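Local coordinates for Afp2 (Serratia entomophila, PDB 6RBN), which probably forms part of the contractile sheath around the inner tube of the anti-feeding prophage, a phage-tail-like injection system, here in its extended state, at residues Y160-L165 with A170-A175; K134-G139 with P204-S209; S72-H77 with S180-D185. One frame throughout, in Å; residues are numbered along the deposited sequence.

Contact 1 of 3, residues Y160-L165 with A170-A175; sequences YPWGTL and AVPPSA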
# COMPACT_ATOMS: atom_id res chain seq x y z
N TYR C 160 30.00 40.67 89.75
CA TYR C 160 29.97 41.29 91.09
C TYR C 160 29.99 42.82 91.13
O TYR C 160 29.01 43.40 91.62
CB TYR C 160 31.08 40.68 91.95
CG TYR C 160 31.47 41.51 93.15
CD1 TYR C 160 30.62 41.67 94.23
CD2 TYR C 160 32.72 42.12 93.21
CE1 TYR C 160 30.99 42.43 95.32
CE2 TYR C 160 33.10 42.87 94.30
CZ TYR C 160 32.23 43.02 95.35
OH TYR C 160 32.61 43.77 96.43
N PRO C 161 31.04 43.54 90.68
CA PRO C 161 31.23 44.91 91.19
C PRO C 161 30.23 45.94 90.68
O PRO C 161 30.04 46.13 89.48
CB PRO C 161 32.64 45.28 90.68
CG PRO C 161 33.24 44.01 90.23
CD PRO C 161 32.09 43.22 89.71
N TRP C 162 29.60 46.63 91.63
CA TRP C 162 28.56 47.60 91.33
C TRP C 162 29.14 48.85 90.69
O TRP C 162 30.33 49.15 90.81
CB TRP C 162 27.82 47.96 92.62
CG TRP C 162 26.85 46.91 93.05
CD1 TRP C 162 27.15 45.72 93.64
CD2 TRP C 162 25.43 47.01 93.06
NE1 TRP C 162 26.00 45.03 93.93
CE2 TRP C 162 24.92 45.81 93.59
CE3 TRP C 162 24.52 47.99 92.63
CZ2 TRP C 162 23.57 45.56 93.72
CZ3 TRP C 162 23.17 47.74 92.75
CH2 TRP C 162 22.71 46.54 93.29
N GLY C 163 28.28 49.60 90.00
CA GLY C 163 28.71 50.79 89.32
C GLY C 163 28.44 52.06 90.11
O GLY C 163 27.67 52.09 91.06
N THR C 164 29.12 53.13 89.70
CA THR C 164 29.00 54.44 90.34
C THR C 164 28.90 55.55 89.29
O THR C 164 29.75 56.44 89.23
CB THR C 164 30.13 54.67 91.36
OG1 THR C 164 30.09 56.02 91.85
CG2 THR C 164 31.52 54.31 90.83
N LEU C 165 27.85 55.44 88.45
CA LEU C 165 27.55 56.29 87.28
C LEU C 165 27.78 57.77 87.52
O LEU C 165 27.58 58.28 88.63
CB LEU C 165 26.09 56.07 86.90
CG LEU C 165 25.43 56.65 85.65
CD1 LEU C 165 25.99 56.01 84.41
CD2 LEU C 165 23.93 56.47 85.72
N ALA C 170 24.04 54.75 91.46
CA ALA C 170 24.62 53.42 91.48
C ALA C 170 23.94 52.54 90.44
O ALA C 170 22.73 52.28 90.55
CB ALA C 170 24.50 52.78 92.86
N VAL C 171 24.70 52.11 89.45
CA VAL C 171 24.17 51.19 88.43
C VAL C 171 24.32 49.76 88.93
O VAL C 171 25.40 49.41 89.44
CB VAL C 171 24.90 51.39 87.10
CG1 VAL C 171 24.46 50.36 86.08
CG2 VAL C 171 24.63 52.76 86.57
N PRO C 172 23.28 48.94 88.86
CA PRO C 172 23.42 47.52 89.15
C PRO C 172 24.34 46.86 88.14
O PRO C 172 24.28 47.16 86.94
CB PRO C 172 21.99 46.98 89.02
CG PRO C 172 21.14 48.15 89.26
CD PRO C 172 21.87 49.31 88.67
N PRO C 173 25.21 45.94 88.59
CA PRO C 173 26.23 45.40 87.68
C PRO C 173 25.69 44.40 86.67
O PRO C 173 26.45 43.97 85.80
CB PRO C 173 27.20 44.73 88.65
CG PRO C 173 26.36 44.34 89.80
CD PRO C 173 25.31 45.39 89.94
N SER C 174 24.43 44.00 86.78
CA SER C 174 23.79 43.27 85.70
C SER C 174 23.61 44.14 84.47
O SER C 174 23.72 43.65 83.34
CB SER C 174 22.43 42.76 86.15
OG SER C 174 22.55 41.92 87.28
N ALA C 175 23.33 45.43 84.67
CA ALA C 175 23.14 46.34 83.56
C ALA C 175 24.45 46.70 82.88
O ALA C 175 24.46 47.06 81.70
CB ALA C 175 22.44 47.61 84.04

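Contact 2 of 3, residues K134-G139 with P204-S209; sequences KEKIAG and PAFAVS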
# COMPACT_ATOMS: atom_id res chain seq x y z
N LYS C 134 26.34 44.24 97.29
CA LYS C 134 26.58 45.68 97.20
C LYS C 134 27.68 46.11 98.17
O LYS C 134 28.37 47.11 97.92
CB LYS C 134 25.28 46.43 97.46
CG LYS C 134 25.31 47.90 97.09
CD LYS C 134 23.94 48.53 97.19
CE LYS C 134 23.98 49.99 96.79
NZ LYS C 134 22.64 50.63 96.87
N GLU C 135 27.88 45.35 99.24
CA GLU C 135 28.99 45.58 100.16
C GLU C 135 30.27 45.00 99.58
O GLU C 135 30.25 44.19 98.65
CB GLU C 135 28.69 44.94 101.52
CG GLU C 135 27.51 45.55 102.28
CD GLU C 135 26.18 44.93 101.88
OE1 GLU C 135 26.18 43.98 101.08
OE2 GLU C 135 25.14 45.41 102.38
N LYS C 136 31.40 45.42 100.13
CA LYS C 136 32.68 44.93 99.64
C LYS C 136 32.96 43.55 100.19
O LYS C 136 32.82 43.30 101.39
CB LYS C 136 33.82 45.89 100.02
CG LYS C 136 35.16 45.47 99.43
CD LYS C 136 36.29 46.39 99.85
CE LYS C 136 36.25 47.69 99.07
NZ LYS C 136 37.43 48.54 99.37
N ILE C 137 33.35 42.64 99.30
CA ILE C 137 33.84 41.33 99.73
C ILE C 137 35.23 41.50 100.32
O ILE C 137 36.08 42.19 99.74
CB ILE C 137 33.82 40.36 98.54
CG1 ILE C 137 32.40 40.18 98.02
CG2 ILE C 137 34.35 39.02 98.95
CD1 ILE C 137 32.32 39.40 96.74
N ALA C 138 35.46 40.89 101.48
CA ALA C 138 36.64 41.20 102.29
C ALA C 138 37.92 40.62 101.69
O ALA C 138 38.91 41.33 101.53
CB ALA C 138 36.44 40.68 103.71
N GLY C 139 37.92 39.33 101.36
CA GLY C 139 39.11 38.62 100.95
C GLY C 139 39.41 37.40 101.78
O GLY C 139 40.11 36.49 101.31
N PRO C 204 33.54 51.25 87.95
CA PRO C 204 33.27 50.36 89.07
C PRO C 204 33.43 51.07 90.40
O PRO C 204 34.24 51.99 90.55
CB PRO C 204 34.32 49.25 88.91
CG PRO C 204 35.40 49.87 88.13
CD PRO C 204 34.73 50.83 87.19
N ALA C 205 32.62 50.65 91.37
CA ALA C 205 32.69 51.26 92.70
C ALA C 205 33.95 50.86 93.43
O ALA C 205 34.48 51.64 94.23
CB ALA C 205 31.46 50.86 93.52
N PHE C 206 34.46 49.66 93.18
CA PHE C 206 35.61 49.11 93.87
C PHE C 206 36.69 48.77 92.85
O PHE C 206 36.42 48.62 91.66
CB PHE C 206 35.22 47.85 94.65
CG PHE C 206 34.25 48.11 95.76
CD1 PHE C 206 34.24 49.32 96.43
CD2 PHE C 206 33.29 47.17 96.08
CE1 PHE C 206 33.32 49.56 97.44
CE2 PHE C 206 32.37 47.41 97.07
CZ PHE C 206 32.39 48.61 97.76
N ALA C 207 37.92 48.65 93.34
CA ALA C 207 39.04 48.22 92.53
C ALA C 207 39.36 46.77 92.88
O ALA C 207 39.51 46.44 94.06
CB ALA C 207 40.26 49.11 92.75
N VAL C 208 39.45 45.92 91.87
CA VAL C 208 39.64 44.49 92.05
C VAL C 208 40.99 44.10 91.46
O VAL C 208 41.30 44.45 90.32
CB VAL C 208 38.50 43.69 91.40
CG1 VAL C 208 38.76 42.22 91.56
CG2 VAL C 208 37.17 44.07 92.01
N SER C 209 41.79 43.39 92.25
CA SER C 209 43.08 42.90 91.79
C SER C 209 42.92 41.53 91.13
O SER C 209 41.85 40.93 91.13
CB SER C 209 44.06 42.83 92.96
OG SER C 209 43.64 41.87 93.91

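Contact 3 of 3, residues S72-H77 with S180-D185; sequences SLWFMH and SITQTD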
# COMPACT_ATOMS: atom_id res chain seq x y z
N SER C 72 18.93 53.71 81.80
CA SER C 72 19.70 54.82 81.25
C SER C 72 21.06 54.36 80.75
O SER C 72 21.60 54.93 79.80
CB SER C 72 19.86 55.92 82.30
OG SER C 72 20.65 55.47 83.38
N LEU C 73 21.63 53.32 81.37
CA LEU C 73 22.86 52.72 80.90
C LEU C 73 22.60 51.74 79.76
O LEU C 73 23.51 51.46 78.98
CB LEU C 73 23.55 52.03 82.08
CG LEU C 73 25.03 51.63 82.15
CD1 LEU C 73 25.33 50.31 81.49
CD2 LEU C 73 25.89 52.73 81.56
N TRP C 74 21.36 51.25 79.63
CA TRP C 74 20.99 50.40 78.51
C TRP C 74 20.88 51.20 77.21
O TRP C 74 21.48 50.82 76.20
CB TRP C 74 19.65 49.71 78.79
CG TRP C 74 19.11 48.96 77.62
CD1 TRP C 74 18.10 49.36 76.79
CD2 TRP C 74 19.53 47.68 77.14
NE1 TRP C 74 17.88 48.42 75.82
CE2 TRP C 74 18.74 47.38 76.01
CE3 TRP C 74 20.50 46.77 77.55
CZ2 TRP C 74 18.90 46.20 75.29
CZ3 TRP C 74 20.64 45.60 76.84
CH2 TRP C 74 19.85 45.32 75.73
N PHE C 75 20.11 52.29 77.23
CA PHE C 75 19.80 52.99 75.99
C PHE C 75 20.95 53.84 75.47
O PHE C 75 20.92 54.24 74.30
CB PHE C 75 18.57 53.87 76.16
CG PHE C 75 17.29 53.11 76.28
CD1 PHE C 75 16.75 52.48 75.17
CD2 PHE C 75 16.59 53.07 77.47
CE1 PHE C 75 15.57 51.78 75.27
CE2 PHE C 75 15.41 52.38 77.57
CZ PHE C 75 14.90 51.74 76.47
N MET C 76 21.96 54.13 76.29
CA MET C 76 23.09 54.92 75.82
C MET C 76 24.16 54.08 75.15
O MET C 76 25.22 54.62 74.80
CB MET C 76 23.69 55.72 76.98
CG MET C 76 24.36 54.89 78.05
SD MET C 76 25.03 55.93 79.36
CE MET C 76 26.42 56.68 78.51
N HIS C 77 23.93 52.78 74.96
CA HIS C 77 24.82 51.90 74.22
C HIS C 77 24.07 51.22 73.09
O HIS C 77 24.22 50.03 72.85
CB HIS C 77 25.45 50.87 75.14
CG HIS C 77 26.31 51.48 76.20
ND1 HIS C 77 25.82 51.86 77.43
CD2 HIS C 77 27.63 51.81 76.20
CE1 HIS C 77 26.80 52.38 78.15
NE2 HIS C 77 27.90 52.36 77.43
N SER C 180 27.31 45.49 77.66
CA SER C 180 28.40 44.92 76.89
C SER C 180 27.93 43.78 76.00
O SER C 180 28.61 43.45 75.03
CB SER C 180 29.51 44.44 77.81
OG SER C 180 29.08 43.36 78.60
N ILE C 181 26.80 43.16 76.33
CA ILE C 181 26.22 42.12 75.47
C ILE C 181 25.65 42.74 74.20
O ILE C 181 25.77 42.16 73.11
CB ILE C 181 25.18 41.32 76.27
CG1 ILE C 181 25.87 40.40 77.27
CG2 ILE C 181 24.27 40.49 75.39
CD1 ILE C 181 24.92 39.73 78.23
N THR C 182 25.08 43.94 74.30
CA THR C 182 24.49 44.61 73.15
C THR C 182 25.55 44.99 72.12
O THR C 182 25.38 44.74 70.92
CB THR C 182 23.75 45.86 73.60
OG1 THR C 182 22.80 45.50 74.59
CG2 THR C 182 23.02 46.50 72.44
N GLN C 183 26.65 45.58 72.57
CA GLN C 183 27.71 45.98 71.66
C GLN C 183 28.51 44.80 71.13
O GLN C 183 29.14 44.91 70.08
CB GLN C 183 28.63 46.98 72.35
CG GLN C 183 27.98 48.32 72.60
CD GLN C 183 28.88 49.27 73.35
OE1 GLN C 183 29.94 48.87 73.84
NE2 GLN C 183 28.49 50.53 73.41
N THR C 184 28.49 43.67 71.84
CA THR C 184 29.16 42.48 71.34
C THR C 184 28.33 41.77 70.28
O THR C 184 28.86 41.35 69.25
CB THR C 184 29.47 41.53 72.50
OG1 THR C 184 30.25 42.23 73.48
CG2 THR C 184 30.26 40.33 72.02
N ASP C 185 27.01 41.67 70.50
CA ASP C 185 26.16 40.93 69.58
C ASP C 185 25.98 41.65 68.26
O ASP C 185 25.73 41.01 67.23
CB ASP C 185 24.79 40.68 70.20
CG ASP C 185 24.85 39.74 71.38
OD1 ASP C 185 25.83 38.98 71.50
OD2 ASP C 185 23.90 39.74 72.19

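Contact 1 of 3, residues Y160-L165 with A170-A175
Pro173 packs its CD against one face of the Trp162 indole, 3.7 Å from the centroid of the five-membered ring and 17° off the ring normal, a CH-pi contact. The chi1 of -77° places Trp162 CG beside its own backbone N and anti to its carbonyl carbon, which swings the indole across both prolines. Its six-membered ring reaches on to Pro172, CZ3 standing 4.0 Å from Pro172 CB. The other edge of the Pro173 ring meets backbone: CG lies 3.3 Å from Tyr160 O, and CB is equally close to Pro161 O.

Where the two segments run side by side, roughly antiparallel at 141°, Gly163 N donates to Val171 O at 2.9 Å. The return bond, Val171 N to Gly163 O, is weak at 3.4 Å. Val171 holds CG1 anti to its backbone N (chi1 175°), and the other branch, CG2, packs against Leu165 CB at 3.6 Å. Held by this backbone pair, the chain doubles back on its way from strand 156-157 to helix 173-187.

Trp162 NE1 is held by Gly132 O. Strand 156-157 precedes the contact and helix 173-187 leaves it; Val171 and Pro172 rest on helix 66-75, while Pro161 and Pro173 touch Ile225 of strand 225-226.

Contact 2 of 3, residues K134-G139 with P204-S209
Lys136 lies across the Phe206 ring, and nearly all of the close packing belongs to this pair. Lys136 CA and CB both come within 3.6 Å of Phe206 CE2, at one side of the ring's outer half. With chi1 at -176° the lysine chain sets out extended, then bends at chi3 (-76°), bringing CE back over the aromatic face. There CE sits 3.8 Å from the Phe206 centroid, 15° off the normal, in a CH-pi contact displaced toward the rim. The two loops joined here, one following strand 127-129 and the other leading into helix 210-216, belong to the subtilisin-like domain of the tail sheath family. Ser209 ends the second loop as the N-cap residue of that helix, and Tyr160 backs the pair by touching Phe206 and hydrogen-bonding through OH to Glu135 O and Ile137 N. Looser contacts spread from this centre, and no hydrogen bond links the two segments. On the solvent-exposed side of the lysine chain, Lys136 NZ makes an off-centre cation-pi approach, 4.9 Å from the Phe206 centroid. The backbone of Glu135 passes the ring edge, its C atom 4.1 Å from Phe206 CE2.

Contact 3 of 3, residues S72-H77 with S180-D185
This is a helix-helix contact beside the mixed sheet: the last, weakly bonded part of helix 66-75 and the residues after it face the second half of helix 173-187, which lies in the subtilisin-like domain range of the tail sheath family. Three buried residues and one partly exposed residue make the contact, and no hydrogen bond crosses it.

On one side Thr182 OG1 lies against the six-membered ring of Trp74. It stands 3.1 Å from Trp74 CZ3, approaching the ring obliquely, and the two side chains cross at about a right angle. Trp74 reaches this position although its CB leaves the backbone on the far side: chi1 of 172° sets CG anti to the backbone N, and the long indole carries its outer end back toward Thr182. The polar need of OG1 is met within its own helix, by a hydrogen bond with Ala178 O. The methyl branch of the same threonine, CG2, lies 3.8 Å from His77 O.

On the other side His77 meets Gln183. The amide NE2 comes to the imidazole edge near the ring plane, 3.2 Å from His77 CD2, with the amide and ring planes turned 67° from each other. His77 is fixed by bonds at both nitrogens. ND1 donates to Leu73 O at 2.8 Å, the oxygen only 8° out of the ring plane, which ties the ring back to the backbone four residues earlier, while NE2 accepts from Asn200 N.

Around the contact, Trp74 stacks edge-to-face with Phe32 of strand 30-34, tying helix 66-75 to the mixed sheet, and Asp185 forms a salt bridge with Arg254 of helix 250-267.

How the contacts relate
Contacts 1 and 3 are buried and contact 2 lies at the surface, farthest from the chain centre. Helix 173-187 serves both buried contacts, its first turn in contact 1 and its second half in contact 3, and Leu73 CD1 packs against Ala175 O between them. Contact 1 also touches contact 2, where Trp162 O probably bonds to Ala205 N; contacts 2 and 3 stay about 10 Å apart at their nearest atoms. The chemistry follows the setting: backbone bonds and proline-aromatic packing in contact 1, a lysine chain over a phenylalanine in contact 2, and polar side chains against aromatic rings, with no hydrogen bond between the segments, in contact 3.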